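Local coordinates for Lmo0305 protein (Listeria monocytogenes, PDB 3PJ0) that belongs to the beta-eliminating lyase family of fold-type I pyridoxal-phosphate proteins and carries covalently bound cofactor, its own function being unassigned, at residues E40-I43 with V49-D52; V67-G72 with I230-Y235; M74-A79 with S201-F206; H99-I102 with L108-L111; A216-A219 with D223-Q226. One frame throughout, in Å; residues are numbered along the deposited sequence. Where two conformers were deposited one is given.

Contact 1 (E40-I43 with V49-D52); sequences ESDI and VIED
Val49 CG1 touches the backbone N of Asp42 at 3.4 Å. The same methyl lies 3.6 Å from Asp42 CB. The two side chains run slantwise to each other. One branch of the valine meets the root of the aspartate. Val49 CG1 stands between its own backbone N and carbonyl carbon (chi1 60°), and this turns it onto the loop. Ile50 adds a second methyl: its CG2 packs 3.7 Å from Asp42 CB. Asp42 CB thus touches methyls of two successive residues of the helix.

No direct hydrogen bond joins the segments. A water makes the polar link instead. It donates to Glu40 O at 2.8 Å and accepts from Val49 N at 3.1 Å. Asp42 N is buried under the valine methyl and has no partner in the model.

The carboxylate of Asp42 is used elsewhere. OD2 takes a hydrogen bond from Leu242 N, and OD1 a weak one from Tyr243 N. Ser41 OG bonds to Asp42 O at 2.6 Å, in the carbonyl plane on a lone pair, and also pairs with Ser241 OG. Val49 and Ile50 rest on Ile246 of helix 243-256, while Ser41 makes backbone hydrogen bonds to the second subunit. This is a loop folded back on the first turn of helix 48-61, the helix it leads into, beside the second subunit of this fold-type I dimer.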
# COMPACT_ATOMS: atom_id res chain seq x y z
N GLU A 40 4.56 -12.95 -14.66
CA GLU A 40 4.40 -13.32 -13.28
C GLU A 40 4.43 -12.12 -12.36
O GLU A 40 5.21 -11.20 -12.52
CB GLU A 40 5.46 -14.34 -12.84
CG GLU A 40 5.28 -15.74 -13.43
CD GLU A 40 4.19 -16.57 -12.76
OE1 GLU A 40 3.95 -16.41 -11.53
OE2 GLU A 40 3.58 -17.41 -13.44
N SER A 41 3.57 -12.18 -11.36
CA SER A 41 3.54 -11.20 -10.33
C SER A 41 4.82 -11.24 -9.50
O SER A 41 5.44 -12.31 -9.32
CB SER A 41 2.37 -11.47 -9.36
OG SER A 41 2.40 -10.55 -8.26
N ASP A 42 5.18 -10.07 -9.01
CA ASP A 42 6.19 -9.95 -7.96
C ASP A 42 5.59 -10.69 -6.74
O ASP A 42 4.36 -10.86 -6.64
CB ASP A 42 6.51 -8.49 -7.64
CG ASP A 42 5.26 -7.65 -7.26
OD1 ASP A 42 4.30 -7.61 -8.06
OD2 ASP A 42 5.26 -6.95 -6.21
N ILE A 43 6.46 -11.14 -5.82
CA ILE A 43 6.07 -11.86 -4.62
C ILE A 43 6.82 -11.27 -3.40
O ILE A 43 8.05 -11.44 -3.27
CB ILE A 43 6.40 -13.35 -4.76
CG1 ILE A 43 5.69 -13.94 -6.00
CG2 ILE A 43 6.07 -14.12 -3.44
CD1 ILE A 43 4.18 -13.82 -5.97
N VAL A 49 9.53 -8.34 -12.14
CA VAL A 49 8.74 -7.14 -12.39
C VAL A 49 9.11 -6.00 -11.42
O VAL A 49 9.26 -4.87 -11.86
CB VAL A 49 7.20 -7.37 -12.47
CG1 VAL A 49 6.64 -7.94 -11.19
CG2 VAL A 49 6.48 -6.04 -12.79
N ILE A 50 9.30 -6.31 -10.13
CA ILE A 50 9.67 -5.29 -9.16
C ILE A 50 11.17 -5.01 -9.16
O ILE A 50 11.60 -3.85 -9.15
CB ILE A 50 9.15 -5.63 -7.72
CG1 ILE A 50 9.39 -4.43 -6.77
CG2 ILE A 50 9.79 -6.92 -7.17
CD1 ILE A 50 8.83 -4.63 -5.36
N GLU A 51 11.99 -6.05 -9.21
CA GLU A 51 13.45 -5.88 -9.18
C GLU A 51 13.98 -5.10 -10.36
O GLU A 51 14.87 -4.26 -10.19
CB GLU A 51 14.15 -7.24 -9.10
CG GLU A 51 13.84 -7.98 -7.83
CD GLU A 51 14.60 -9.28 -7.70
OE1 GLU A 51 15.76 -9.31 -8.20
OE2 GLU A 51 14.05 -10.23 -7.08
N ASP A 52 13.46 -5.38 -11.56
CA ASP A 52 13.89 -4.64 -12.74
C ASP A 52 13.52 -3.16 -12.64
O ASP A 52 14.31 -2.32 -13.05
CB ASP A 52 13.30 -5.23 -14.02
CG ASP A 52 13.81 -6.66 -14.30
OD1 ASP A 52 14.64 -7.17 -13.56
OD2 ASP A 52 13.30 -7.27 -15.24
O HOH W 1 7.99 -10.94 -12.62

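Contact 2 (V67-G72 with I230-Y235); sequences VFFPSG and IWKRRY
Lys232 reaches from its helix across the Phe69 ring to the backbone of strand 65-69. Its CB starts the contact, 3.6 Å from Phe69 CE1. CG comes closer to the same ring atom, at 3.5 Å. It lies anti to the backbone N (chi1 -171°), which directs the chain toward the strand. CD then sits over the ring face in a CH-pi contact, 4.0 Å from the ring centroid and 27° off the normal.

Beyond CD the chain bends. The bend takes CE off the ring, to 4.0 Å from both Phe68 O and Val67 CG2. NZ ends 3.0 Å from Phe68 O and donates a hydrogen bond to it. The nitrogen is tilted 21° from the carbonyl plane. NZ also meets Val67 CG2 tip to tip at 3.5 Å. Its cation-pi distance to the Phe69 ring is long, at most a weak attraction.

The strand is an edge strand of the seven-stranded mixed sheet of the fold-type I domain, as counted in this chain. Helix 222-234 packs against it, with the short segments nearly parallel. Just past the strand, Gly72 N bonds to OP1 of the modified lysine at position 208. Lys232 also packs on Asp238. On its other sides the Phe69 ring touches Ala75, Ile78 and Leu218.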
# COMPACT_ATOMS: atom_id res chain seq x y z
N VAL A 67 14.03 0.78 -3.55
CA VAL A 67 12.94 -0.06 -3.13
C VAL A 67 11.64 0.62 -3.54
O VAL A 67 11.42 1.82 -3.31
CB VAL A 67 12.96 -0.37 -1.60
CG1 VAL A 67 13.22 0.86 -0.81
CG2 VAL A 67 11.65 -1.08 -1.15
N PHE A 68 10.77 -0.17 -4.16
CA PHE A 68 9.48 0.32 -4.55
C PHE A 68 8.50 0.28 -3.37
O PHE A 68 8.26 -0.79 -2.77
CB PHE A 68 8.92 -0.45 -5.76
CG PHE A 68 7.65 0.15 -6.31
CD1 PHE A 68 7.71 1.14 -7.27
CD2 PHE A 68 6.40 -0.24 -5.83
CE1 PHE A 68 6.55 1.72 -7.78
CE2 PHE A 68 5.24 0.34 -6.31
CZ PHE A 68 5.31 1.33 -7.29
N PHE A 69 7.92 1.44 -3.06
CA PHE A 69 6.96 1.60 -1.97
C PHE A 69 5.54 1.96 -2.42
O PHE A 69 5.38 2.68 -3.38
CB PHE A 69 7.43 2.76 -1.07
CG PHE A 69 8.38 2.36 0.04
CD1 PHE A 69 7.89 1.86 1.25
CD2 PHE A 69 9.76 2.52 -0.10
CE1 PHE A 69 8.76 1.50 2.28
CE2 PHE A 69 10.65 2.19 0.99
CZ PHE A 69 10.14 1.67 2.14
N PRO A 70 4.51 1.48 -1.70
CA PRO A 70 3.17 1.89 -2.10
C PRO A 70 2.96 3.41 -1.99
O PRO A 70 2.14 3.97 -2.72
CB PRO A 70 2.26 1.15 -1.10
CG PRO A 70 3.17 0.71 0.03
CD PRO A 70 4.50 0.52 -0.57
N SER A 71 3.67 4.06 -1.08
CA SER A 71 3.53 5.50 -0.89
C SER A 71 4.79 6.18 -0.40
O SER A 71 5.67 5.57 0.25
CB SER A 71 2.43 5.77 0.14
OG SER A 71 2.87 5.42 1.43
N GLY A 72 4.87 7.47 -0.73
CA GLY A 72 5.90 8.35 -0.22
C GLY A 72 5.72 8.61 1.27
O GLY A 72 6.71 8.82 1.95
N ILE A 230 13.16 -3.77 5.69
CA ILE A 230 12.71 -4.31 6.97
C ILE A 230 11.56 -3.43 7.50
O ILE A 230 10.52 -3.95 7.90
CB ILE A 230 13.83 -4.38 8.00
CG1 ILE A 230 14.92 -5.32 7.50
CG2 ILE A 230 13.27 -4.84 9.35
CD1 ILE A 230 16.09 -5.49 8.46
N TRP A 231 11.74 -2.12 7.46
CA TRP A 231 10.71 -1.18 7.91
C TRP A 231 9.46 -1.28 7.03
O TRP A 231 8.35 -1.14 7.53
CB TRP A 231 11.22 0.28 7.93
CG TRP A 231 12.08 0.61 9.12
CD1 TRP A 231 13.43 0.82 9.12
CD2 TRP A 231 11.64 0.79 10.47
NE1 TRP A 231 13.85 1.10 10.42
CE2 TRP A 231 12.76 1.11 11.25
CE3 TRP A 231 10.38 0.74 11.09
CZ2 TRP A 231 12.67 1.34 12.64
CZ3 TRP A 231 10.31 0.97 12.46
CH2 TRP A 231 11.44 1.26 13.21
N LYS A 232 9.64 -1.51 5.73
CA LYS A 232 8.49 -1.67 4.81
C LYS A 232 7.55 -2.81 5.30
O LYS A 232 6.32 -2.66 5.28
CB LYS A 232 8.94 -1.94 3.36
CG LYS A 232 7.75 -1.90 2.35
CD LYS A 232 8.16 -1.86 0.86
CE LYS A 232 8.64 -3.20 0.35
NZ LYS A 232 8.90 -3.19 -1.12
N ARG A 233 8.13 -3.94 5.70
CA ARG A 233 7.32 -5.05 6.22
C ARG A 233 6.61 -4.65 7.52
O ARG A 233 5.44 -4.93 7.71
CB ARG A 233 8.13 -6.31 6.38
CG ARG A 233 7.36 -7.42 7.12
CD ARG A 233 7.50 -8.73 6.46
NE ARG A 233 6.69 -8.78 5.24
CZ ARG A 233 5.41 -9.14 5.18
NH1 ARG A 233 4.73 -9.52 6.25
NH2 ARG A 233 4.78 -9.12 4.01
N ARG A 234 7.33 -3.94 8.40
CA ARG A 234 6.74 -3.47 9.66
C ARG A 234 5.53 -2.55 9.42
O ARG A 234 4.51 -2.63 10.14
CB ARG A 234 7.81 -2.70 10.47
CG ARG A 234 8.92 -3.61 11.03
CD ARG A 234 9.95 -2.79 11.76
NE ARG A 234 10.98 -3.62 12.34
CZ ARG A 234 12.13 -3.18 12.88
NH1 ARG A 234 12.42 -1.87 12.93
NH2 ARG A 234 12.99 -4.06 13.39
N TYR A 235 5.65 -1.69 8.42
CA TYR A 235 4.57 -0.74 8.10
C TYR A 235 3.39 -1.36 7.34
O TYR A 235 2.38 -0.70 7.06
CB TYR A 235 5.13 0.43 7.26
CG TYR A 235 5.58 1.65 8.04
CD1 TYR A 235 6.80 1.69 8.72
CD2 TYR A 235 4.80 2.81 8.04
CE1 TYR A 235 7.22 2.82 9.41
CE2 TYR A 235 5.22 3.98 8.75
CZ TYR A 235 6.41 3.98 9.40
OH TYR A 235 6.82 5.11 10.07

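Contact 3 (M74-A79 with S201-F206); sequences MAQQIA and SVYVSF
The Gln76 amide and the Tyr203 ring meet at an oblique angle, their planes 51° apart. Gln76 CD comes within 3.3 Å of Tyr203 CD2. Gln76 OE1 leans to Tyr203 CD2 at 3.4 Å and to Tyr203 CB at 3.7 Å. Gln76 NE2 lies farther along the ring, 4.0 Å from Tyr203 CE2. The side chains cross at about a right angle. Gln76 CG is anti to its carbonyl carbon (chi1 -65°), and the chain runs extended from there toward the strand.

The amide is fixed by partners outside the two segments. OE1 pairs with His175 NE2, and NE2 with Asp177 OD2, both on strand 173-178. These two bonds hold its rotation, and Tyr203 packs against the residues that make them.

One turn on, Ala79 CB meets Ser201 OG at 4.3 Å, a loose contact. This hydroxyl pairs with His175 ND1 and Trp83 NE1. His175 thus links both ends of the contact.

All four touching residues are buried. Helix 72-87 packs here on the large central sheet, running along strand 201-205 in roughly the opposite direction, in the helix-on-sheet layering of the fold-type I PLP domain.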
# COMPACT_ATOMS: atom_id res chain seq x y z
N MSE A 74 4.78 6.50 3.62
CA MSE A 74 5.52 5.41 4.25
C MSE A 74 7.04 5.55 4.06
O MSE A 74 7.85 5.46 5.00
CB MSE A 74 5.11 4.07 3.58
CG MSE A 74 5.66 2.89 4.26
SE MSE A 74 4.97 1.27 3.49
CE MSE A 74 3.07 1.49 3.95
N ALA A 75 7.45 5.78 2.82
CA ALA A 75 8.88 5.75 2.46
C ALA A 75 9.74 6.79 3.17
O ALA A 75 10.85 6.47 3.61
CB ALA A 75 9.04 5.86 0.96
N GLN A 76 9.21 8.01 3.31
CA GLN A 76 9.99 9.13 3.90
C GLN A 76 10.09 9.08 5.42
O GLN A 76 11.15 9.37 5.96
CB GLN A 76 9.49 10.47 3.40
CG GLN A 76 9.70 10.63 1.92
CD GLN A 76 9.73 12.09 1.52
OE1 GLN A 76 10.77 12.60 1.09
NE2 GLN A 76 8.61 12.78 1.71
N GLN A 77 9.00 8.70 6.11
CA GLN A 77 9.08 8.47 7.57
C GLN A 77 10.18 7.42 7.87
O GLN A 77 10.96 7.55 8.83
CB GLN A 77 7.77 7.93 8.08
CG GLN A 77 6.63 8.90 8.11
CD GLN A 77 5.41 8.20 8.63
OE1 GLN A 77 5.53 7.32 9.50
NE2 GLN A 77 4.22 8.58 8.12
N ILE A 78 10.20 6.37 7.05
CA ILE A 78 11.21 5.31 7.16
C ILE A 78 12.62 5.82 6.90
O ILE A 78 13.55 5.50 7.66
CB ILE A 78 10.87 4.11 6.22
CG1 ILE A 78 9.63 3.41 6.74
CG2 ILE A 78 12.06 3.10 6.07
CD1 ILE A 78 9.02 2.36 5.74
N ALA A 79 12.80 6.66 5.87
CA ALA A 79 14.13 7.19 5.55
C ALA A 79 14.67 7.96 6.76
O ALA A 79 15.82 7.74 7.17
CB ALA A 79 14.08 8.11 4.27
N SER A 201 19.83 10.18 0.56
CA SER A 201 18.69 9.36 0.15
C SER A 201 17.70 10.22 -0.61
O SER A 201 17.69 11.45 -0.49
CB SER A 201 18.04 8.66 1.36
OG SER A 201 17.64 9.60 2.36
N VAL A 202 16.86 9.57 -1.40
CA VAL A 202 15.85 10.28 -2.19
C VAL A 202 14.58 9.46 -2.37
O VAL A 202 14.61 8.24 -2.57
CB VAL A 202 16.39 10.68 -3.57
CG1 VAL A 202 17.11 9.50 -4.25
CG2 VAL A 202 15.27 11.30 -4.49
N TYR A 203 13.46 10.18 -2.35
CA TYR A 203 12.15 9.67 -2.62
C TYR A 203 11.62 10.34 -3.88
O TYR A 203 11.74 11.56 -4.00
CB TYR A 203 11.20 9.96 -1.46
CG TYR A 203 9.79 10.27 -1.90
CD1 TYR A 203 9.02 9.30 -2.55
CD2 TYR A 203 9.24 11.53 -1.70
CE1 TYR A 203 7.75 9.60 -3.02
CE2 TYR A 203 7.94 11.82 -2.10
CZ TYR A 203 7.19 10.86 -2.78
OH TYR A 203 5.91 11.17 -3.20
N VAL A 204 11.11 9.54 -4.81
CA VAL A 204 10.44 10.05 -6.02
C VAL A 204 9.03 9.41 -6.17
O VAL A 204 8.80 8.26 -5.79
CB VAL A 204 11.30 9.85 -7.33
CG1 VAL A 204 12.58 10.69 -7.27
CG2 VAL A 204 11.60 8.37 -7.58
N SER A 205 8.09 10.17 -6.74
CA SER A 205 6.73 9.72 -6.99
C SER A 205 6.48 9.40 -8.46
O SER A 205 7.14 9.96 -9.37
CB SER A 205 5.72 10.81 -6.59
OG SER A 205 4.38 10.31 -6.64
N PHE A 206 5.50 8.53 -8.70
CA PHE A 206 5.07 8.23 -10.07
C PHE A 206 3.62 8.65 -10.34
O PHE A 206 3.08 8.33 -11.39
CB PHE A 206 5.33 6.75 -10.37
CG PHE A 206 6.76 6.44 -10.31
CD1 PHE A 206 7.59 6.72 -11.39
CD2 PHE A 206 7.34 6.02 -9.13
CE1 PHE A 206 8.95 6.51 -11.32
CE2 PHE A 206 8.69 5.82 -9.05
CZ PHE A 206 9.52 6.08 -10.15

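Contact 4 (H99-I102 with L108-L111); sequences HLEI and LKEL
Glu101 and Lys109 form a salt bridge between two short helices. Lys109 NZ donates to Glu101 OE2 at 2.9 Å. The ammonium comes from above the carboxylate, 44° out of its plane. Lys109 is extended beyond CG, while Glu101 bends at chi2 (68°). That bend brings its carboxylate back toward the lysine, although CB points away. Lys109 CE also lies 3.5 Å from Glu101 OE1.

Glu101 OE1 and Lys109 NZ have further partners. Glu101 OE1 is bonded to Tyr94 OH on strand 91-94, so both carboxylate oxygens are engaged. Lys109 NZ gives a second hydrogen bond to a water at 2.9 Å. That water donates to Glu101 O at 2.7 Å, and it closes a ring that ties Lys109 to both the side chain and the backbone of Glu101.

A second water joins the backbones one residue earlier. It donates to Leu100 O at 2.9 Å and accepts from Leu108 N at the same distance.

The two leucines make the buried, apolar half of the contact: Leu108 CD2 lies 4.3 Å from Leu100 CB. Both also touch Tyr94. Pro116 of strand 115-118 touches Glu101, Leu108 and Lys109. The chemistry implies two short helices joined by a buried leucine pair and, on the more exposed side, by a charge pair and bridging waters. The tyrosine bond would probably steady the glutamate, and the opposite charges should stabilise each other.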
# COMPACT_ATOMS: atom_id res chain seq x y z
N HIS A 99 5.61 17.84 3.70
CA HIS A 99 4.47 16.95 3.61
C HIS A 99 4.37 16.15 4.90
O HIS A 99 3.27 15.84 5.37
CB HIS A 99 4.62 16.04 2.38
CG HIS A 99 3.41 15.24 2.03
ND1 HIS A 99 3.14 14.01 2.58
CD2 HIS A 99 2.44 15.46 1.11
CE1 HIS A 99 2.04 13.51 2.04
NE2 HIS A 99 1.59 14.37 1.14
N LEU A 100 5.52 15.83 5.48
CA LEU A 100 5.58 15.10 6.74
C LEU A 100 4.94 15.86 7.91
O LEU A 100 4.34 15.28 8.80
CB LEU A 100 7.05 14.80 7.10
CG LEU A 100 7.94 13.78 6.34
CD1 LEU A 100 7.60 12.39 6.73
CD2 LEU A 100 8.03 13.97 4.78
N GLU A 101 5.04 17.19 7.88
CA GLU A 101 4.56 18.00 8.97
C GLU A 101 3.06 18.25 8.91
O GLU A 101 2.40 18.29 9.96
CB GLU A 101 5.28 19.34 8.95
CG GLU A 101 4.98 20.25 10.11
CD GLU A 101 5.52 19.72 11.44
OE1 GLU A 101 6.33 18.76 11.44
OE2 GLU A 101 5.14 20.30 12.48
N ILE A 102 2.52 18.40 7.70
CA ILE A 102 1.11 18.80 7.56
C ILE A 102 0.14 17.87 6.84
O ILE A 102 -1.08 18.05 7.01
CB ILE A 102 1.02 20.21 6.89
CG1 ILE A 102 1.48 20.19 5.44
CG2 ILE A 102 1.86 21.26 7.71
CD1 ILE A 102 1.27 21.52 4.71
N LEU A 108 4.99 10.92 11.34
CA LEU A 108 6.42 10.94 11.74
C LEU A 108 6.57 11.07 13.25
O LEU A 108 7.35 10.36 13.88
CB LEU A 108 7.15 12.07 11.02
CG LEU A 108 8.65 12.23 11.30
CD1 LEU A 108 9.43 10.99 10.79
CD2 LEU A 108 9.11 13.56 10.64
N LYS A 109 5.79 11.97 13.83
CA LYS A 109 5.76 12.16 15.29
C LYS A 109 5.17 10.95 16.04
O LYS A 109 5.73 10.49 17.06
CB LYS A 109 4.96 13.41 15.61
CG LYS A 109 5.63 14.71 15.04
CD LYS A 109 4.75 15.91 15.20
CE LYS A 109 5.35 17.15 14.44
NZ LYS A 109 4.37 18.29 14.43
N GLU A 110 4.06 10.44 15.55
CA GLU A 110 3.31 9.40 16.28
C GLU A 110 3.88 8.00 16.12
O GLU A 110 3.77 7.18 17.04
CB GLU A 110 1.84 9.38 15.84
CG GLU A 110 1.06 10.67 16.12
CD GLU A 110 0.56 10.83 17.55
OE1 GLU A 110 0.98 10.08 18.48
OE2 GLU A 110 -0.27 11.74 17.74
N LEU A 111 4.44 7.70 14.95
CA LEU A 111 4.98 6.37 14.67
C LEU A 111 6.48 6.28 14.92
O LEU A 111 6.99 5.21 15.28
CB LEU A 111 4.64 5.92 13.25
CG LEU A 111 3.17 5.56 12.97
CD1 LEU A 111 2.95 5.33 11.49
CD2 LEU A 111 2.72 4.33 13.82
O HOH W 2 4.60 12.43 8.91
O HOH W 3 3.01 16.94 12.26

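Contact 5 (A216-A219 with D223-Q226); sequences AILA and DFVQ
Leu218 and Phe224 make the apolar part of the contact: Leu218 CD2 lies 3.8 Å from Phe224 CE2, and Leu218 CG is equally near the same ring carbon. Phe224 CZ follows at 4.0 Å from Leu218 CD2. The leucine thus meets one corner of the phenyl ring, at a slant that is neither face-on nor edge-on. The two side chains cross at about a right angle. Both point CG anti to the backbone N; for Phe224 (chi1 172°) this carries the ring from the helix toward the strand, where it meets the leucine.

Contacts of side chain with backbone form the second group. Val225 CG2 rests over the end of the strand, 4.4 Å from both Leu218 O and Ala219 C. Ala219 O lies 4.2 Å from Phe224 CE2. The CB of Ala219 turns away from the helix, so this residue offers its peptide rather than its methyl.

Hydrogen bonds across the contact are absent. The strand pairs instead with its neighbours in the sheet: Leu218 with Val67, and Ala219 with Val202. The Phe224 ring is stacked on Trp83 and also touches Ala79, Ile82 and Ser201, so helix 72-87 shares in enclosing it.

Strand 216-220 leads almost directly into helix 222-234, which folds back against it in the large domain of the fold-type I PLP family. The four touching residues are all buried. With the strand's polar backbone largely engaged within the sheet, the join between strand and helix depends on shape and apolar contact, without any charge or directional bond between them.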
# COMPACT_ATOMS: atom_id res chain seq x y z
N ALA A 216 5.89 4.90 -5.29
CA ALA A 216 7.07 5.64 -4.92
C ALA A 216 8.30 4.77 -4.98
O ALA A 216 8.24 3.53 -4.84
CB ALA A 216 6.90 6.13 -3.48
N ILE A 217 9.43 5.41 -5.16
CA ILE A 217 10.72 4.75 -5.08
C ILE A 217 11.52 5.50 -4.03
O ILE A 217 11.51 6.73 -4.00
CB ILE A 217 11.53 4.79 -6.40
CG1 ILE A 217 11.12 3.67 -7.34
CG2 ILE A 217 13.07 4.64 -6.14
CD1 ILE A 217 11.76 2.30 -7.04
N LEU A 218 12.18 4.75 -3.15
CA LEU A 218 13.15 5.30 -2.20
C LEU A 218 14.49 4.68 -2.63
O LEU A 218 14.61 3.45 -2.76
CB LEU A 218 12.84 4.90 -0.77
CG LEU A 218 13.76 5.38 0.33
CD1 LEU A 218 13.71 6.91 0.52
CD2 LEU A 218 13.43 4.65 1.68
N ALA A 219 15.49 5.54 -2.82
CA ALA A 219 16.80 5.09 -3.27
C ALA A 219 17.97 5.64 -2.42
O ALA A 219 17.91 6.74 -1.83
CB ALA A 219 17.00 5.47 -4.77
N ASP A 223 23.07 -0.63 1.93
CA ASP A 223 22.80 -0.85 3.38
C ASP A 223 21.55 -0.10 3.84
O ASP A 223 20.73 -0.65 4.61
CB ASP A 223 23.96 -0.43 4.26
CG ASP A 223 25.18 -1.32 4.08
OD1 ASP A 223 25.09 -2.39 3.44
OD2 ASP A 223 26.22 -0.94 4.63
N PHE A 224 21.43 1.15 3.39
CA PHE A 224 20.24 1.98 3.66
C PHE A 224 18.95 1.32 3.13
O PHE A 224 17.97 1.22 3.87
CB PHE A 224 20.42 3.39 3.06
CG PHE A 224 19.18 4.26 3.10
CD1 PHE A 224 18.90 5.03 4.22
CD2 PHE A 224 18.34 4.37 2.00
CE1 PHE A 224 17.76 5.86 4.26
CE2 PHE A 224 17.18 5.18 2.03
CZ PHE A 224 16.90 5.91 3.17
N VAL A 225 18.96 0.89 1.87
CA VAL A 225 17.79 0.26 1.23
C VAL A 225 17.40 -1.04 1.91
O VAL A 225 16.20 -1.34 2.10
CB VAL A 225 17.99 0.10 -0.31
CG1 VAL A 225 16.87 -0.72 -0.97
CG2 VAL A 225 18.10 1.47 -0.97
N GLN A 226 18.40 -1.79 2.36
CA GLN A 226 18.11 -3.04 3.04
C GLN A 226 17.39 -2.80 4.36
O GLN A 226 16.44 -3.51 4.69
CB GLN A 226 19.38 -3.87 3.21
CG GLN A 226 19.97 -4.36 1.87
CD GLN A 226 18.95 -4.96 0.90
OE1 GLN A 226 18.05 -5.73 1.28
NE2 GLN A 226 19.12 -4.64 -0.38

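How the contacts relate
Contacts 2, 3 and 5 form a buried group around the large sheet, with centres 8 to 9 Å apart. Contacts 2 and 5 share helix 222-234, and strand 216-220 lies between strands 65-69 and 201-205. Contact 5 is apolar, contact 3 sets an amide against a ring, and contact 2 combines aliphatic packing with a lysine-to-carbonyl bond. Contact 1 lies farthest from the chain centre yet is mostly buried, and contact 4 is partly buried; each joins neighbouring pieces of chain with bridging water. Only contact 4 has a salt bridge. Contact 1 meets contact 2 through Ile50 and Phe68; Gln77 of contact 3 packs on Leu111 of contact 4 and probably hydrogen-bonds Tyr235 of contact 2.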